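Sporozoite microneme protein essential for cell traversal (Plasmodium berghei, PDB 4U5A) is a microneme protein that sporozoites need in order to traverse host cells, built around a four-helix bundle. Local coordinates at residues A[9-14]-A[78-83]; A[33-38]-A[115-120]; A[70-75]-A[194-199]; A[103-108]-A[186-191]. One frame throughout, in Å; residues are numbered along the deposited sequence.

Contact 1 (A[9-14]-A[78-83]); sequences NIIEEF and NNKTHV
Near one end of the four-helix bundle, the start of helix 10-39 packs its Ile10, Ile11 and Phe14 on Lys80 and Val83 of helix 59-84. The two segments run roughly antiparallel, with an axis angle of 149°. Val83 carries the middle of the contact with its two methyls. CG1 meets Ile10 CG2 at 3.4 Å. CG2 sits 3.5 Å from Phe14 CZ, reaching the far end of the ring obliquely. Asn79 OD1 also comes obliquely to the ring, 4.0 Å from Phe14 CE1, and the amide and ring planes are 29° apart. Lys80 works as an apolar rod. Its chain is extended beyond CG and lies across Ile11, with CD 3.7 Å from Ile11 CG2 and CB 4.0 Å from Ile11 CD1. Its ammonium passes on to salt bridges with Asp15 and Glu77. The lysine thus covers Ile11 with its methylenes while its charge is met outside the two segments. Helix 88-126 adds a third wall, where Ile91 touches Ile10 and Ile98 touches Phe14. Apolar packing between antiparallel neighbouring helices, closed by a third helix, is typical of a four-helix bundle.

Contact 2 (A[33-38]-A[115-120]); sequences KDLFLD and INELNK
Asn116 is the first residue of 115-120 to meet Leu35 of helix 10-39. Its CB lies 3.9 Å from Leu35 CD1, and the two side chains cross at about a right angle. The amide takes no part in the contact: ND2 turns back to hydrogen-bond Leu112 O in its own helix. Asn116 also touches Phe181 of helix 167-197 and is buried. Glu117 follows at the margin. Its CG comes to 3.8 Å from the other methyl of Leu35, CD2. Its chain is extended beyond CG, which leads the carboxylate away from the leucine. One turn after Asn116, Lys120 points its CB toward helix 10-39. Its CG, anti to the backbone N (chi1 154°), carries the chain across, and CD lies 3.7 Å from Leu35 CD2. The bend at chi3 then sets Lys120 CE 4.0 Å from Asp38 CB. Leu35 is the residue on which all three side chains of 115-120 converge. Its CD1 meets Asn116, and its CD2 meets Glu117 and Lys120. The segments run almost parallel, 6° apart, with axes 10.4 Å from each other. Opposite charges stand near each other at the rim, but Asp38 OD2 and Lys120 NZ are 5.5 Å apart and form no salt bridge. The two segments are therefore held to each other by apolar contact, much of it with the aliphatic parts of polar side chains, and any attraction between Asp38 and Lys120 is probably diffuse.

Contact 3 (A[70-75]-A[194-199]); sequences GILRSF and IKLKNI
Phe75 and Leu196 make the tight part of this contact between helix 59-84 and the end of helix 167-197. Leu196 CD2 lies over one face of the Phe75 ring, 3.9 Å from its centroid and 14° off the ring normal, a CH-pi contact. The other methyl, CD1, rests 3.8 Å from Phe75 CB and 3.9 Å from Ile71 CG2. Leucine thus fits between two residues one turn apart. Phe75 reaches across because its CG is anti to the backbone N (chi1 174°). At the ring's far end, Ile199 CG1 approaches CZ obliquely at 3.7 Å. The carbonyl O of Ile199 lies at the ring edge, in plane, and is hydrogen-bonded to Gln94 of helix 88-126.

Leu72 belongs to the looser part, its CD1 4.4 Å from Leu196 CD2. It also packs on Cys102 and Phe21 of the other two helices. The outer side is polar: Ser74, Lys197 and Asn198 are exposed and do not cross to the partner segment. No hydrogen bond or salt bridge joins the two segments. Their cohesion is therefore hydrophobic, carried mostly by Leu196 and Phe75, while the polar atom Ile199 O is satisfied by Gln94, outside the two segments.

Contact 4 (A[103-108]-A[186-191]); sequences NFILKK and TDLIND
Segments 103-108 and 186-191 run antiparallel at 167° with their axes 10.9 Å apart, and Ile105 and Leu188 are the nearest pair of CA atoms. Leu188 is the centre of the side-chain contact. Its CG is anti to the backbone N (chi1 -165°), which, with chi2 at 51°, brings CD1 to the other helix. There CD1 meets Lys108 CB at 3.6 Å and Ile105 CD1 at 4.2 Å. It also approaches Phe104 CE2 obliquely, at 4.3 Å. The second methyl, CD2, rests 3.9 Å from Lys108 CB.

This is a pair of neighbouring helices in the four-helix bundle, close to the middle of the chain. A third helix, 59-84, packs against both, with Ile68 touching both Ile105 and Ile189.

The polar margin is formed by Asp191 and Lys108. Asp191 CB comes to the edge of the Phe104 ring, near its plane, 4.2 Å from CE2. Lys108 bends at chi2 and chi3, and its CG lies above one face of the same ring, offset toward the rim. Its NZ stays 6.2 Å from Asp191 OD2, too far for a salt bridge. Lys195, one turn on from Asp191, adds a cation-pi interaction with Phe104.

How the contacts relate
The four contacts lie along the length of one bundle made of helices 10-39, 59-84, 88-126 and 167-197. Contact 1 is near one end. Contact 2 lies on the opposite side of the chain's centre, with centres 37 Å apart. Both use helix 10-39. Contact 3 uses the part of helix 59-84 just before that of contact 1. The centres of contacts 1 and 3 are 14 Å apart. Contacts 3 and 4 share helix 167-197, touch each other, and have centres 11 Å apart. Contact 4 and contact 2 share helix 88-126. Along the chain, contact 4 is nested inside the loop closed by contact 3, while contact 2 crosses contacts 1, 3 and 4. Residues distant in sequence therefore tie all four helices into one elongated body.

Contact 1 (A[9-14]-A[78-83])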
loop_
_atom_site.group_PDB
_atom_site.type_symbol
_atom_site.label_atom_id
_atom_site.label_comp_id
_atom_site.label_asym_id
_atom_site.label_seq_id
_atom_site.Cartn_x
_atom_site.Cartn_y
_atom_site.Cartn_z
ATOM N N ASN A 9 -23.234 -20.441 -10.120
ATOM C CA ASN A 9 -22.059 -20.406 -9.254
ATOM C C ASN A 9 -21.073 -19.351 -9.748
ATOM O O ASN A 9 -20.051 -19.078 -9.111
ATOM C CB ASN A 9 -21.381 -21.777 -9.187
ATOM C CG ASN A 9 -20.761 -22.190 -10.511
ATOM O OD1 ASN A 9 -21.138 -21.694 -11.575
ATOM N ND2 ASN A 9 -19.794 -23.099 -10.447
ATOM N N ILE A 10 -21.391 -18.770 -10.899
ATOM C CA ILE A 10 -20.604 -17.693 -11.478
ATOM C C ILE A 10 -20.604 -16.508 -10.514
ATOM O O ILE A 10 -19.560 -15.898 -10.251
ATOM C CB ILE A 10 -21.171 -17.260 -12.845
ATOM C CG1 ILE A 10 -21.220 -18.445 -13.816
ATOM C CG2 ILE A 10 -20.371 -16.106 -13.400
ATOM C CD1 ILE A 10 -22.448 -18.459 -14.712
ATOM N N ILE A 11 -21.782 -16.203 -9.979
ATOM C CA ILE A 11 -21.931 -15.143 -8.994
ATOM C C ILE A 11 -21.087 -15.447 -7.755
ATOM O O ILE A 11 -20.516 -14.544 -7.142
ATOM C CB ILE A 11 -23.413 -14.974 -8.586
ATOM C CG1 ILE A 11 -24.280 -14.721 -9.822
ATOM C CG2 ILE A 11 -23.578 -13.841 -7.591
ATOM C CD1 ILE A 11 -23.854 -13.510 -10.626
ATOM N N GLU A 12 -20.985 -16.727 -7.409
ATOM C CA GLU A 12 -20.157 -17.148 -6.284
ATOM C C GLU A 12 -18.677 -16.932 -6.587
ATOM O O GLU A 12 -17.890 -16.602 -5.694
ATOM C CB GLU A 12 -20.424 -18.608 -5.942
ATOM N N GLU A 13 -18.309 -17.107 -7.853
ATOM C CA GLU A 13 -16.922 -16.948 -8.281
ATOM C C GLU A 13 -16.511 -15.474 -8.272
ATOM O O GLU A 13 -15.385 -15.126 -7.884
ATOM C CB GLU A 13 -16.730 -17.559 -9.673
ATOM C CG GLU A 13 -16.835 -19.086 -9.692
ATOM C CD GLU A 13 -16.904 -19.664 -11.095
ATOM O OE1 GLU A 13 -17.358 -18.952 -12.015
ATOM O OE2 GLU A 13 -16.504 -20.835 -11.277
ATOM N N PHE A 14 -17.436 -14.610 -8.683
ATOM C CA PHE A 14 -17.219 -13.167 -8.618
ATOM C C PHE A 14 -17.125 -12.726 -7.156
ATOM O O PHE A 14 -16.275 -11.897 -6.787
ATOM C CB PHE A 14 -18.333 -12.424 -9.360
ATOM C CG PHE A 14 -18.116 -12.353 -10.848
ATOM C CD1 PHE A 14 -17.787 -11.154 -11.459
ATOM C CD2 PHE A 14 -18.223 -13.493 -11.631
ATOM C CE1 PHE A 14 -17.580 -11.091 -12.826
ATOM C CE2 PHE A 14 -18.015 -13.437 -12.997
ATOM C CZ PHE A 14 -17.692 -12.234 -13.595
ATOM N N ASN A 78 -22.117 -4.595 -9.130
ATOM C CA ASN A 78 -22.875 -3.937 -10.187
ATOM C C ASN A 78 -22.632 -4.575 -11.552
ATOM O O ASN A 78 -23.304 -4.239 -12.529
ATOM C CB ASN A 78 -22.536 -2.449 -10.231
ATOM C CG ASN A 78 -23.084 -1.688 -9.030
ATOM O OD1 ASN A 78 -23.977 -2.164 -8.326
ATOM N ND2 ASN A 78 -22.535 -0.503 -8.785
ATOM N N ASN A 79 -21.683 -5.504 -11.610
ATOM C CA ASN A 79 -21.310 -6.150 -12.864
ATOM C C ASN A 79 -21.899 -7.559 -12.945
ATOM O O ASN A 79 -21.824 -8.223 -13.979
ATOM C CB ASN A 79 -19.779 -6.191 -12.991
ATOM C CG ASN A 79 -19.308 -6.634 -14.364
ATOM O OD1 ASN A 79 -18.880 -7.773 -14.546
ATOM N ND2 ASN A 79 -19.369 -5.730 -15.335
ATOM N N LYS A 80 -22.491 -8.003 -11.839
ATOM C CA LYS A 80 -23.180 -9.284 -11.785
ATOM C C LYS A 80 -24.348 -9.333 -12.763
ATOM O O LYS A 80 -24.670 -10.390 -13.302
ATOM C CB LYS A 80 -23.671 -9.568 -10.365
ATOM C CG LYS A 80 -22.567 -9.911 -9.375
ATOM C CD LYS A 80 -23.151 -10.204 -8.003
ATOM C CE LYS A 80 -22.062 -10.499 -6.993
ATOM N NZ LYS A 80 -22.628 -10.826 -5.657
ATOM N N THR A 81 -24.988 -8.184 -12.963
ATOM C CA THR A 81 -26.139 -8.053 -13.853
ATOM C C THR A 81 -25.788 -8.418 -15.297
ATOM O O THR A 81 -26.535 -9.131 -15.969
ATOM C CB THR A 81 -26.704 -6.614 -13.817
ATOM O OG1 THR A 81 -26.942 -6.220 -12.459
ATOM C CG2 THR A 81 -27.999 -6.520 -14.609
ATOM N N HIS A 82 -24.636 -7.937 -15.755
ATOM C CA HIS A 82 -24.158 -8.190 -17.115
ATOM C C HIS A 82 -23.764 -9.653 -17.325
ATOM O O HIS A 82 -23.678 -10.126 -18.458
ATOM C CB HIS A 82 -22.970 -7.286 -17.448
ATOM C CG HIS A 82 -23.330 -5.840 -17.592
ATOM N ND1 HIS A 82 -22.378 -4.848 -17.734
ATOM C CD2 HIS A 82 -24.528 -5.212 -17.633
ATOM C CE1 HIS A 82 -22.977 -3.677 -17.848
ATOM N NE2 HIS A 82 -24.284 -3.870 -17.790
ATOM N N VAL A 83 -23.528 -10.364 -16.230
ATOM C CA VAL A 83 -22.970 -11.707 -16.286
ATOM C C VAL A 83 -24.051 -12.757 -16.551
ATOM O O VAL A 83 -23.814 -13.739 -17.262
ATOM C CB VAL A 83 -22.225 -12.028 -14.968
ATOM C CG1 VAL A 83 -22.254 -13.509 -14.665
ATOM C CG2 VAL A 83 -20.796 -11.505 -15.023
#

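Contact 2 (A[33-38]-A[115-120])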
loop_
_atom_site.group_PDB
_atom_site.type_symbol
_atom_site.label_atom_id
_atom_site.label_comp_id
_atom_site.label_asym_id
_atom_site.label_seq_id
_atom_site.Cartn_x
_atom_site.Cartn_y
_atom_site.Cartn_z
ATOM N N LYS A 33 0.627 -0.719 8.454
ATOM C CA LYS A 33 0.465 -0.445 9.874
ATOM C C LYS A 33 1.727 -0.861 10.615
ATOM O O LYS A 33 2.179 -0.154 11.503
ATOM C CB LYS A 33 -0.758 -1.159 10.454
ATOM C CG LYS A 33 -1.071 -0.732 11.880
ATOM C CD LYS A 33 -1.282 0.777 11.970
ATOM C CE LYS A 33 -1.599 1.219 13.394
ATOM N NZ LYS A 33 -2.765 0.497 13.974
ATOM N N ASP A 34 2.289 -2.013 10.244
ATOM C CA ASP A 34 3.554 -2.476 10.813
ATOM C C ASP A 34 4.686 -1.495 10.533
ATOM O O ASP A 34 5.562 -1.305 11.375
ATOM C CB ASP A 34 3.929 -3.857 10.272
ATOM C CG ASP A 34 3.116 -4.968 10.897
ATOM O OD1 ASP A 34 2.444 -4.707 11.918
ATOM O OD2 ASP A 34 3.154 -6.101 10.368
ATOM N N LEU A 35 4.672 -0.877 9.354
ATOM C CA LEU A 35 5.649 0.167 9.055
ATOM C C LEU A 35 5.551 1.263 10.106
ATOM O O LEU A 35 6.535 1.592 10.785
ATOM C CB LEU A 35 5.426 0.762 7.662
ATOM C CG LEU A 35 5.844 -0.045 6.433
ATOM C CD1 LEU A 35 5.600 0.759 5.164
ATOM C CD2 LEU A 35 7.299 -0.468 6.528
ATOM N N PHE A 36 4.346 1.808 10.256
ATOM C CA PHE A 36 4.133 2.889 11.213
ATOM C C PHE A 36 4.452 2.497 12.663
ATOM O O PHE A 36 5.037 3.283 13.399
ATOM C CB PHE A 36 2.696 3.399 11.114
ATOM C CG PHE A 36 2.499 4.431 10.043
ATOM C CD1 PHE A 36 2.771 5.765 10.292
ATOM C CD2 PHE A 36 2.046 4.066 8.784
ATOM C CE1 PHE A 36 2.593 6.721 9.311
ATOM C CE2 PHE A 36 1.865 5.015 7.794
ATOM C CZ PHE A 36 2.140 6.346 8.058
ATOM N N LEU A 37 4.090 1.282 13.062
ATOM C CA LEU A 37 4.359 0.804 14.417
ATOM C C LEU A 37 5.856 0.671 14.663
ATOM O O LEU A 37 6.352 1.027 15.733
ATOM C CB LEU A 37 3.664 -0.538 14.666
ATOM C CG LEU A 37 2.132 -0.528 14.702
ATOM C CD1 LEU A 37 1.588 -1.903 15.042
ATOM C CD2 LEU A 37 1.613 0.510 15.683
ATOM N N ASP A 38 6.570 0.140 13.675
ATOM C CA ASP A 38 8.015 -0.014 13.774
ATOM C C ASP A 38 8.691 1.350 13.859
ATOM O O ASP A 38 9.715 1.502 14.526
ATOM C CB ASP A 38 8.562 -0.805 12.583
ATOM C CG ASP A 38 8.155 -2.264 12.616
ATOM O OD1 ASP A 38 7.806 -2.759 13.709
ATOM O OD2 ASP A 38 8.174 -2.910 11.547
ATOM N N ILE A 115 9.317 0.812 -1.253
ATOM C CA ILE A 115 9.735 2.211 -1.208
ATOM C C ILE A 115 9.649 2.776 0.217
ATOM O O ILE A 115 10.611 3.378 0.720
ATOM C CB ILE A 115 8.891 3.069 -2.176
ATOM C CG1 ILE A 115 9.166 2.654 -3.628
ATOM C CG2 ILE A 115 9.166 4.555 -1.970
ATOM C CD1 ILE A 115 8.457 3.512 -4.655
ATOM N N ASN A 116 8.507 2.574 0.872
ATOM C CA ASN A 116 8.319 3.129 2.211
ATOM C C ASN A 116 8.980 2.295 3.312
ATOM O O ASN A 116 9.008 2.708 4.470
ATOM C CB ASN A 116 6.833 3.323 2.500
ATOM C CG ASN A 116 6.262 4.521 1.770
ATOM O OD1 ASN A 116 6.235 5.630 2.303
ATOM N ND2 ASN A 116 5.828 4.312 0.533
ATOM N N GLU A 117 9.493 1.120 2.959
ATOM C CA GLU A 117 10.323 0.358 3.885
ATOM C C GLU A 117 11.668 1.055 3.962
ATOM O O GLU A 117 12.202 1.304 5.055
ATOM C CB GLU A 117 10.507 -1.089 3.421
ATOM C CG GLU A 117 9.311 -2.002 3.629
ATOM C CD GLU A 117 9.663 -3.470 3.437
ATOM O OE1 GLU A 117 10.859 -3.781 3.246
ATOM O OE2 GLU A 117 8.739 -4.313 3.461
ATOM N N LEU A 118 12.203 1.402 2.794
ATOM C CA LEU A 118 13.441 2.176 2.777
ATOM C C LEU A 118 13.230 3.554 3.423
ATOM O O LEU A 118 14.102 4.047 4.152
ATOM C CB LEU A 118 13.980 2.312 1.352
ATOM C CG LEU A 118 15.329 3.025 1.216
ATOM C CD1 LEU A 118 16.387 2.287 2.014
ATOM C CD2 LEU A 118 15.757 3.126 -0.241
ATOM N N ASN A 119 12.072 4.164 3.168
ATOM C CA ASN A 119 11.714 5.433 3.814
ATOM C C ASN A 119 11.638 5.323 5.345
ATOM O O ASN A 119 12.094 6.216 6.067
ATOM C CB ASN A 119 10.376 5.950 3.270
ATOM C CG ASN A 119 10.510 6.656 1.922
ATOM O OD1 ASN A 119 11.565 7.198 1.584
ATOM N ND2 ASN A 119 9.428 6.656 1.149
ATOM N N LYS A 120 11.059 4.224 5.827
ATOM C CA LYS A 120 10.977 3.930 7.258
ATOM C C LYS A 120 12.361 3.817 7.880
ATOM O O LYS A 120 12.638 4.435 8.915
ATOM C CB LYS A 120 10.198 2.633 7.495
ATOM C CG LYS A 120 10.565 1.913 8.791
ATOM C CD LYS A 120 9.965 0.516 8.848
ATOM C CE LYS A 120 10.977 -0.504 9.347
ATOM N NZ LYS A 120 12.097 -0.648 8.374
#

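Contact 3 (A[70-75]-A[194-199])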
loop_
_atom_site.group_PDB
_atom_site.type_symbol
_atom_site.label_atom_id
_atom_site.label_comp_id
_atom_site.label_asym_id
_atom_site.label_seq_id
_atom_site.Cartn_x
_atom_site.Cartn_y
_atom_site.Cartn_z
ATOM N N GLY A 70 -13.253 -1.148 -1.420
ATOM C CA GLY A 70 -14.672 -0.919 -1.616
ATOM C C GLY A 70 -15.062 -0.630 -3.053
ATOM O O GLY A 70 -16.127 -1.053 -3.504
ATOM N N ILE A 71 -14.191 0.070 -3.777
ATOM C CA ILE A 71 -14.444 0.395 -5.177
ATOM C C ILE A 71 -14.505 -0.875 -6.020
ATOM O O ILE A 71 -15.376 -1.018 -6.884
ATOM C CB ILE A 71 -13.380 1.364 -5.745
ATOM C CG1 ILE A 71 -13.639 2.786 -5.240
ATOM C CG2 ILE A 71 -13.413 1.384 -7.264
ATOM C CD1 ILE A 71 -12.650 3.813 -5.762
ATOM N N LEU A 72 -13.604 -1.811 -5.748
ATOM C CA LEU A 72 -13.587 -3.045 -6.517
ATOM C C LEU A 72 -14.804 -3.897 -6.184
ATOM O O LEU A 72 -15.425 -4.473 -7.074
ATOM C CB LEU A 72 -12.326 -3.857 -6.243
ATOM C CG LEU A 72 -12.295 -5.075 -7.173
ATOM C CD1 LEU A 72 -11.359 -4.832 -8.354
ATOM C CD2 LEU A 72 -11.985 -6.375 -6.454
ATOM N N ARG A 73 -15.148 -3.965 -4.902
ATOM C CA ARG A 73 -16.291 -4.754 -4.467
ATOM C C ARG A 73 -17.579 -4.180 -5.035
ATOM O O ARG A 73 -18.472 -4.921 -5.440
ATOM C CB ARG A 73 -16.370 -4.803 -2.940
ATOM C CG ARG A 73 -17.447 -5.743 -2.416
ATOM C CD ARG A 73 -17.354 -5.953 -0.911
ATOM N NE ARG A 73 -16.201 -6.769 -0.540
ATOM C CZ ARG A 73 -16.192 -8.098 -0.548
ATOM N NH1 ARG A 73 -17.274 -8.768 -0.921
ATOM N NH2 ARG A 73 -15.097 -8.759 -0.192
ATOM N N SER A 74 -17.658 -2.856 -5.091
ATOM C CA SER A 74 -18.828 -2.195 -5.653
ATOM C C SER A 74 -18.920 -2.460 -7.148
ATOM O O SER A 74 -20.013 -2.625 -7.687
ATOM C CB SER A 74 -18.787 -0.688 -5.384
ATOM O OG SER A 74 -19.276 -0.375 -4.091
ATOM N N PHE A 75 -17.771 -2.516 -7.813
ATOM C CA PHE A 75 -17.754 -2.769 -9.248
ATOM C C PHE A 75 -18.261 -4.164 -9.587
ATOM O O PHE A 75 -19.080 -4.332 -10.491
ATOM C CB PHE A 75 -16.348 -2.596 -9.814
ATOM C CG PHE A 75 -16.234 -2.984 -11.258
ATOM C CD1 PHE A 75 -16.605 -2.099 -12.259
ATOM C CD2 PHE A 75 -15.780 -4.247 -11.616
ATOM C CE1 PHE A 75 -16.509 -2.457 -13.592
ATOM C CE2 PHE A 75 -15.685 -4.613 -12.945
ATOM C CZ PHE A 75 -16.049 -3.717 -13.936
ATOM N N ILE A 194 -10.042 4.119 -13.551
ATOM C CA ILE A 194 -9.895 4.193 -14.998
ATOM C C ILE A 194 -9.936 2.796 -15.619
ATOM O O ILE A 194 -10.652 2.563 -16.594
ATOM C CB ILE A 194 -8.587 4.908 -15.391
ATOM C CG1 ILE A 194 -8.700 6.406 -15.091
ATOM C CG2 ILE A 194 -8.280 4.704 -16.865
ATOM C CD1 ILE A 194 -7.435 7.190 -15.372
ATOM N N LYS A 195 -9.181 1.864 -15.045
ATOM C CA LYS A 195 -9.108 0.511 -15.585
ATOM C C LYS A 195 -10.435 -0.230 -15.459
ATOM O O LYS A 195 -10.780 -1.036 -16.322
ATOM C CB LYS A 195 -8.000 -0.286 -14.893
ATOM C CG LYS A 195 -6.609 0.050 -15.388
ATOM C CD LYS A 195 -5.549 -0.865 -14.797
ATOM C CE LYS A 195 -4.216 -0.654 -15.498
ATOM N NZ LYS A 195 -3.800 0.777 -15.455
ATOM N N LEU A 196 -11.185 0.050 -14.398
ATOM C CA LEU A 196 -12.488 -0.583 -14.213
ATOM C C LEU A 196 -13.495 -0.049 -15.221
ATOM O O LEU A 196 -14.368 -0.780 -15.686
ATOM C CB LEU A 196 -13.004 -0.365 -12.789
ATOM C CG LEU A 196 -12.324 -1.188 -11.695
ATOM C CD1 LEU A 196 -12.964 -0.905 -10.349
ATOM C CD2 LEU A 196 -12.402 -2.672 -12.022
ATOM N N LYS A 197 -13.362 1.228 -15.562
ATOM C CA LYS A 197 -14.249 1.845 -16.538
ATOM C C LYS A 197 -14.035 1.247 -17.929
ATOM O O LYS A 197 -14.981 1.106 -18.705
ATOM C CB LYS A 197 -14.039 3.359 -16.572
ATOM C CG LYS A 197 -15.104 4.102 -17.356
ATOM C CD LYS A 197 -14.714 5.545 -17.613
ATOM C CE LYS A 197 -15.653 6.183 -18.628
ATOM N NZ LYS A 197 -15.198 7.537 -19.048
ATOM N N ASN A 198 -12.793 0.877 -18.228
ATOM C CA ASN A 198 -12.441 0.307 -19.527
ATOM C C ASN A 198 -13.000 -1.099 -19.718
ATOM O O ASN A 198 -12.931 -1.661 -20.810
ATOM C CB ASN A 198 -10.919 0.276 -19.702
ATOM C CG ASN A 198 -10.336 1.643 -20.001
ATOM O OD1 ASN A 198 -11.055 2.639 -20.072
ATOM N ND2 ASN A 198 -9.020 1.697 -20.177
ATOM N N ILE A 199 -13.553 -1.661 -18.648
ATOM C CA ILE A 199 -14.160 -2.986 -18.693
ATOM C C ILE A 199 -15.559 -2.915 -18.091
ATOM O O ILE A 199 -16.170 -3.935 -17.772
ATOM C CB ILE A 199 -13.313 -4.037 -17.940
ATOM C CG1 ILE A 199 -13.326 -3.761 -16.433
ATOM C CG2 ILE A 199 -11.883 -4.051 -18.463
ATOM C CD1 ILE A 199 -12.562 -4.784 -15.615
#

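Contact 4 (A[103-108]-A[186-191])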
loop_
_atom_site.group_PDB
_atom_site.type_symbol
_atom_site.label_atom_id
_atom_site.label_comp_id
_atom_site.label_asym_id
_atom_site.label_seq_id
_atom_site.Cartn_x
_atom_site.Cartn_y
_atom_site.Cartn_z
ATOM N N ASN A 103 -4.552 -7.770 -9.670
ATOM C CA ASN A 103 -3.126 -8.063 -9.600
ATOM C C ASN A 103 -2.280 -6.820 -9.846
ATOM O O ASN A 103 -1.245 -6.630 -9.206
ATOM C CB ASN A 103 -2.747 -9.145 -10.612
ATOM C CG ASN A 103 -3.312 -10.504 -10.253
ATOM O OD1 ASN A 103 -3.658 -10.762 -9.100
ATOM N ND2 ASN A 103 -3.415 -11.383 -11.246
ATOM N N PHE A 104 -2.732 -5.970 -10.765
ATOM C CA PHE A 104 -2.072 -4.695 -11.031
ATOM C C PHE A 104 -2.009 -3.852 -9.761
ATOM O O PHE A 104 -0.926 -3.389 -9.351
ATOM C CB PHE A 104 -2.798 -3.945 -12.151
ATOM C CG PHE A 104 -2.405 -2.502 -12.277
ATOM C CD1 PHE A 104 -1.277 -2.135 -12.992
ATOM C CD2 PHE A 104 -3.183 -1.506 -11.699
ATOM C CE1 PHE A 104 -0.916 -0.803 -13.115
ATOM C CE2 PHE A 104 -2.831 -0.174 -11.817
ATOM C CZ PHE A 104 -1.695 0.178 -12.528
ATOM N N ILE A 105 -3.171 -3.669 -9.136
ATOM C CA ILE A 105 -3.250 -2.899 -7.898
ATOM C C ILE A 105 -2.303 -3.462 -6.838
ATOM O O ILE A 105 -1.527 -2.715 -6.230
ATOM C CB ILE A 105 -4.687 -2.873 -7.330
ATOM C CG1 ILE A 105 -5.647 -2.215 -8.326
ATOM C CG2 ILE A 105 -4.724 -2.116 -6.016
ATOM C CD1 ILE A 105 -5.315 -0.762 -8.634
ATOM N N LEU A 106 -2.343 -4.778 -6.639
ATOM C CA LEU A 106 -1.504 -5.406 -5.618
ATOM C C LEU A 106 -0.011 -5.231 -5.903
ATOM O O LEU A 106 0.777 -4.993 -4.981
ATOM C CB LEU A 106 -1.853 -6.891 -5.486
ATOM C CG LEU A 106 -3.252 -7.146 -4.911
ATOM C CD1 LEU A 106 -3.599 -8.623 -4.881
ATOM C CD2 LEU A 106 -3.351 -6.553 -3.515
ATOM N N LYS A 107 0.377 -5.311 -7.175
ATOM C CA LYS A 107 1.779 -5.115 -7.543
ATOM C C LYS A 107 2.231 -3.693 -7.226
ATOM O O LYS A 107 3.304 -3.485 -6.632
ATOM C CB LYS A 107 1.995 -5.423 -9.017
ATOM N N LYS A 108 1.409 -2.716 -7.609
ATOM C CA LYS A 108 1.746 -1.319 -7.351
ATOM C C LYS A 108 1.868 -1.060 -5.845
ATOM O O LYS A 108 2.790 -0.373 -5.381
ATOM C CB LYS A 108 0.697 -0.391 -7.962
ATOM C CG LYS A 108 0.518 -0.553 -9.467
ATOM C CD LYS A 108 1.808 -0.315 -10.240
ATOM C CE LYS A 108 1.928 1.123 -10.723
ATOM N NZ LYS A 108 3.113 1.302 -11.613
ATOM N N THR A 186 -3.329 7.969 -3.887
ATOM C CA THR A 186 -4.437 8.705 -4.477
ATOM C C THR A 186 -4.510 8.503 -5.987
ATOM O O THR A 186 -5.591 8.339 -6.552
ATOM C CB THR A 186 -4.315 10.209 -4.165
ATOM O OG1 THR A 186 -4.436 10.408 -2.753
ATOM C CG2 THR A 186 -5.403 11.001 -4.863
ATOM N N ASP A 187 -3.350 8.500 -6.633
ATOM C CA ASP A 187 -3.271 8.286 -8.073
ATOM C C ASP A 187 -3.535 6.827 -8.437
ATOM O O ASP A 187 -3.996 6.528 -9.539
ATOM C CB ASP A 187 -1.910 8.739 -8.601
ATOM C CG ASP A 187 -1.690 10.231 -8.429
ATOM O OD1 ASP A 187 -2.669 10.944 -8.118
ATOM O OD2 ASP A 187 -0.541 10.691 -8.598
ATOM N N LEU A 188 -3.247 5.926 -7.502
ATOM C CA LEU A 188 -3.508 4.505 -7.697
ATOM C C LEU A 188 -5.008 4.251 -7.724
ATOM O O LEU A 188 -5.504 3.459 -8.526
ATOM C CB LEU A 188 -2.847 3.684 -6.591
ATOM C CG LEU A 188 -2.720 2.178 -6.820
ATOM C CD1 LEU A 188 -2.095 1.890 -8.173
ATOM C CD2 LEU A 188 -1.891 1.553 -5.712
ATOM N N ILE A 189 -5.720 4.943 -6.842
ATOM C CA ILE A 189 -7.176 4.907 -6.812
ATOM C C ILE A 189 -7.715 5.428 -8.140
ATOM O O ILE A 189 -8.708 4.922 -8.664
ATOM C CB ILE A 189 -7.735 5.736 -5.634
ATOM C CG1 ILE A 189 -7.459 5.028 -4.304
ATOM C CG2 ILE A 189 -9.226 6.004 -5.801
ATOM C CD1 ILE A 189 -7.912 5.814 -3.086
ATOM N N ASN A 190 -7.041 6.430 -8.696
ATOM C CA ASN A 190 -7.451 6.993 -9.974
ATOM C C ASN A 190 -7.208 5.999 -11.112
ATOM O O ASN A 190 -8.034 5.874 -12.016
ATOM C CB ASN A 190 -6.714 8.307 -10.244
ATOM C CG ASN A 190 -7.235 9.028 -11.475
ATOM O OD1 ASN A 190 -8.366 9.512 -11.491
ATOM N ND2 ASN A 190 -6.406 9.113 -12.509
ATOM N N ASP A 191 -6.083 5.291 -11.059
ATOM C CA ASP A 191 -5.777 4.267 -12.057
ATOM C C ASP A 191 -6.785 3.122 -12.004
ATOM O O ASP A 191 -7.183 2.587 -13.039
ATOM C CB ASP A 191 -4.358 3.721 -11.863
ATOM C CG ASP A 191 -3.284 4.742 -12.196
ATOM O OD1 ASP A 191 -3.562 5.672 -12.982
ATOM O OD2 ASP A 191 -2.156 4.607 -11.674
#